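Local coordinates for N-(5'-phosphoribosyl)anthranilate isomerase (Jonesia denitrificans, PDB 4WUI), which probably catalyses the isomerisation of N-(5-phospho-beta-D-ribosyl)anthranilate to 1-(2-carboxyphenylamino)-1-deoxy-D-ribulose 5-phosphate, step three of five from chorismate to tryptophan, at residues D161-A166 against A194-A199; S112-L115 against A119-E122. All coordinates share one frame; numbering follows the deposited sequence.

Contact 1 (D161-A166 against A194-A199)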
# COMPACT_ATOMS: atom_id res chain seq x y z
N ASP A 161 -1.06 -5.08 16.26
CA ASP A 161 -1.94 -5.85 17.12
C ASP A 161 -2.87 -6.80 16.38
O ASP A 161 -3.28 -7.80 16.98
CB ASP A 161 -2.78 -4.92 17.98
CG ASP A 161 -2.00 -4.27 19.09
OD1 ASP A 161 -1.03 -4.86 19.58
OD2 ASP A 161 -2.38 -3.15 19.52
N ASN A 162 -3.24 -6.51 15.13
CA ASN A 162 -4.17 -7.37 14.41
C ASN A 162 -3.59 -8.09 13.20
O ASN A 162 -4.26 -8.93 12.61
CB ASN A 162 -5.46 -6.63 14.00
CG ASN A 162 -5.24 -5.52 13.02
OD1 ASN A 162 -4.25 -5.51 12.33
ND2 ASN A 162 -6.18 -4.57 12.97
N VAL A 163 -2.34 -7.80 12.82
CA VAL A 163 -1.89 -8.28 11.53
C VAL A 163 -1.66 -9.79 11.52
O VAL A 163 -1.90 -10.43 10.50
CB VAL A 163 -0.66 -7.51 11.00
CG1 VAL A 163 0.57 -7.74 11.86
CG2 VAL A 163 -0.41 -7.86 9.55
N ALA A 164 -1.17 -10.37 12.63
CA ALA A 164 -0.98 -11.82 12.62
C ALA A 164 -2.32 -12.54 12.40
O ALA A 164 -2.41 -13.49 11.64
CB ALA A 164 -0.29 -12.30 13.89
N ASP A 165 -3.35 -12.08 13.11
CA ASP A 165 -4.70 -12.61 12.98
C ASP A 165 -5.18 -12.45 11.54
O ASP A 165 -5.62 -13.43 10.91
CB ASP A 165 -5.57 -11.84 13.98
CG ASP A 165 -6.99 -12.39 14.15
OD1 ASP A 165 -7.35 -13.46 13.59
OD2 ASP A 165 -7.75 -11.71 14.89
N ALA A 166 -5.06 -11.24 10.99
CA ALA A 166 -5.50 -10.98 9.63
C ALA A 166 -4.81 -11.89 8.62
O ALA A 166 -5.45 -12.48 7.74
CB ALA A 166 -5.26 -9.51 9.23
N ALA A 194 8.78 -1.92 12.91
CA ALA A 194 9.49 -3.14 13.27
C ALA A 194 8.53 -4.18 13.84
O ALA A 194 8.58 -5.37 13.49
CB ALA A 194 10.61 -2.85 14.26
N ALA A 195 7.64 -3.75 14.72
CA ALA A 195 6.68 -4.66 15.36
C ALA A 195 5.72 -5.25 14.33
O ALA A 195 5.38 -6.44 14.39
CB ALA A 195 5.91 -3.93 16.43
N PHE A 196 5.25 -4.42 13.40
CA PHE A 196 4.34 -4.87 12.37
C PHE A 196 4.97 -5.98 11.55
O PHE A 196 4.34 -7.02 11.29
CB PHE A 196 3.97 -3.70 11.46
CG PHE A 196 2.95 -4.04 10.42
CD1 PHE A 196 1.60 -3.97 10.73
CD2 PHE A 196 3.31 -4.51 9.17
CE1 PHE A 196 0.64 -4.29 9.79
CE2 PHE A 196 2.33 -4.84 8.24
CZ PHE A 196 1.01 -4.73 8.56
N VAL A 197 6.20 -5.77 11.10
CA VAL A 197 6.87 -6.74 10.27
C VAL A 197 7.12 -8.03 11.06
O VAL A 197 6.96 -9.14 10.54
CB VAL A 197 8.12 -6.15 9.65
CG1 VAL A 197 8.91 -7.20 8.92
CG2 VAL A 197 7.76 -4.99 8.71
N GLN A 198 7.54 -7.90 12.33
CA GLN A 198 7.76 -9.08 13.15
C GLN A 198 6.47 -9.89 13.27
O GLN A 198 6.47 -11.11 13.11
CB GLN A 198 8.25 -8.68 14.53
CG GLN A 198 8.47 -9.87 15.44
CD GLN A 198 9.05 -9.45 16.76
OE1 GLN A 198 10.09 -8.81 16.80
NE2 GLN A 198 8.39 -9.81 17.84
N ALA A 199 5.37 -9.24 13.57
CA ALA A 199 4.10 -9.92 13.72
C ALA A 199 3.68 -10.60 12.42
O ALA A 199 3.21 -11.75 12.41
CB ALA A 199 3.02 -8.95 14.18
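Val163, in the first turn of helix 163-170, meets Phe196 and Ala199 of helix 190-204, joining two successive outer helices of a (βα)8 (TIM) barrel. The apolar contacts carry most of the interface. Both valine methyls touch the Phe196 ring, and Val163 CG1 also meets Ala199. Val163 CG2 lies 3.6 Å from Phe196 CZ, at the far end of the ring, while Val163 CB stands 3.7 Å from Phe196 CE1. Val163 CG1 sits over one face of the same ring and reaches Ala199 CB at 3.6 Å. With chi1 at 66°, CG1 stands between the backbone N and the carbonyl carbon, where it reaches both partners, and CG2 is anti to N. The two side chains, Val163 and Phe196, cross at about a right angle. Phe196 does not start out aimed at the other helix; with CG anti to its backbone N (chi1 -175°), its ring is carried across to the valine. The ring also touches Val175 and Val177 of strand 174-177, placing this buried phenylalanine between the barrel wall and the neighbouring helix.

The two helices approach closely where the side chains are small: the CA atoms of Ala164 and Ala199 are 5.5 Å apart. Only 194 Å² is buried in total, and the two alanines remain partly exposed, so the inner layer is the better covered one.

Polar interactions hold Asn162 rather than cross the interface. Asn162 ND2 donates to Gly157 O and Asn162 OD1 accepts from Thr159 N, tying Asn162 to the preceding loop. At the outer margin, the methyl CB of Ala164 rests 3.8 Å from the carbonyl O of Ala199.

Contact 2 (S112-L115 against A119-E122); sequences SPNL and AYGE
Asn114 offers its side-chain amide to the phenol of Tyr120 in the loop that leads from strand 103-108 to strand 124-128. The bond runs from Asn114 ND2 to Tyr120 OH over 3.1 Å, with an N-H...O angle of 155°. OH lies 14° out of the amide plane, so the donor is used nearly in plane, although amide and ring planes are almost perpendicular (86°). Having CG anti to the backbone N extends the asparagine toward the other segment. Its OD1 accepts from Thr116 N, two residues on, an Asx turn that fixes the amide's rotation and leaves ND2 directed at the phenol. Ala119 CB lies close to both groups, 3.6 Å from Asn114 ND2 and 3.9 Å above the plane of the Tyr120 ring, offset toward the rim.

This close patch is small and lies at the surface. The segments bury 107 Å² between them, all three touching residues are partly exposed, and the nearest CA atoms, of Asn114 and Ala119, are 7.7 Å apart; the side chains bridge a wide backbone separation. A second bond lies within 119-122, at the buried Glu122, whose OE1 accepts from Tyr120 N at 2.9 Å on its syn side. A leucine in place of Asn114 would probably leave the Tyr120 hydroxyl without its amide donor and Thr116 N without its side-chain acceptor, freeing this part of the loop to shift.

Arg105 of strand 103-108 ties both segments to the barrel, through a salt bridge from NH2 to Glu122 OE2 and a hydrogen bond from NH1 to Asn114 O. Tyr120 and Glu122 also pack on Val93, so 119-122 lies between that strand and helix 90-99.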
# COMPACT_ATOMS: atom_id res chain seq x y z
N SER A 112 -18.15 -2.03 -3.87
CA SER A 112 -18.49 -3.17 -4.74
C SER A 112 -17.56 -3.28 -5.97
O SER A 112 -18.00 -3.26 -7.13
CB SER A 112 -19.96 -3.06 -5.16
OG SER A 112 -20.43 -4.25 -5.78
N PRO A 113 -16.26 -3.39 -5.73
CA PRO A 113 -15.32 -3.31 -6.85
C PRO A 113 -15.24 -4.57 -7.68
O PRO A 113 -15.64 -5.64 -7.26
CB PRO A 113 -13.99 -3.08 -6.15
CG PRO A 113 -14.15 -3.77 -4.83
CD PRO A 113 -15.58 -3.53 -4.44
N ASN A 114 -14.65 -4.42 -8.85
CA ASN A 114 -14.24 -5.55 -9.66
C ASN A 114 -13.04 -6.18 -8.96
O ASN A 114 -12.01 -5.53 -8.83
CB ASN A 114 -13.89 -5.09 -11.07
CG ASN A 114 -13.58 -6.25 -12.02
OD1 ASN A 114 -13.12 -7.30 -11.58
ND2 ASN A 114 -13.79 -6.04 -13.31
N LEU A 115 -13.16 -7.44 -8.54
CA LEU A 115 -12.13 -8.11 -7.76
C LEU A 115 -11.21 -8.99 -8.60
O LEU A 115 -10.39 -9.75 -8.04
CB LEU A 115 -12.81 -8.98 -6.69
CG LEU A 115 -13.72 -8.25 -5.71
CD1 LEU A 115 -14.59 -9.21 -4.87
CD2 LEU A 115 -12.85 -7.41 -4.83
N ALA A 119 -8.00 -6.76 -14.57
CA ALA A 119 -9.15 -6.44 -15.39
C ALA A 119 -8.99 -5.18 -16.21
O ALA A 119 -9.54 -5.09 -17.29
CB ALA A 119 -10.37 -6.32 -14.52
N TYR A 120 -8.26 -4.19 -15.68
CA TYR A 120 -8.05 -2.91 -16.36
C TYR A 120 -6.58 -2.62 -16.60
O TYR A 120 -6.20 -1.46 -16.77
CB TYR A 120 -8.76 -1.77 -15.59
CG TYR A 120 -10.19 -2.12 -15.35
CD1 TYR A 120 -11.08 -2.29 -16.41
CD2 TYR A 120 -10.67 -2.36 -14.08
CE1 TYR A 120 -12.38 -2.69 -16.20
CE2 TYR A 120 -11.98 -2.74 -13.87
CZ TYR A 120 -12.83 -2.92 -14.93
OH TYR A 120 -14.14 -3.33 -14.71
N GLY A 121 -5.76 -3.67 -16.66
CA GLY A 121 -4.34 -3.55 -16.95
C GLY A 121 -3.42 -3.44 -15.74
O GLY A 121 -2.21 -3.44 -15.89
N GLU A 122 -3.98 -3.37 -14.55
CA GLU A 122 -3.15 -3.24 -13.36
C GLU A 122 -2.37 -4.53 -13.09
O GLU A 122 -2.80 -5.65 -13.38
CB GLU A 122 -4.00 -2.87 -12.16
CG GLU A 122 -4.88 -3.96 -11.63
CD GLU A 122 -6.20 -4.16 -12.35
OE1 GLU A 122 -6.51 -3.55 -13.40
OE2 GLU A 122 -6.99 -4.99 -11.82

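Following the chain from the N terminus, contact 2 comes first: 112-115 and 119-122, with three residues between them, close a short loop within the connection from strand 103-108 to strand 124-128, where no regular helix is found. Contact 1 opens only after strand 152-155 and closes a longer excursion, 27 residues between its segments, which includes the end of helix 163-170 and strand 174-177. The two are in series and neither nest nor cross. The centres of contacts 1 and 2 are about 28 Å apart, and their nearest atoms about 15 Å. Contact 2 thus fastens one connection beside the fifth and sixth strands, whereas contact 1 joins the helices preceding and following the eighth.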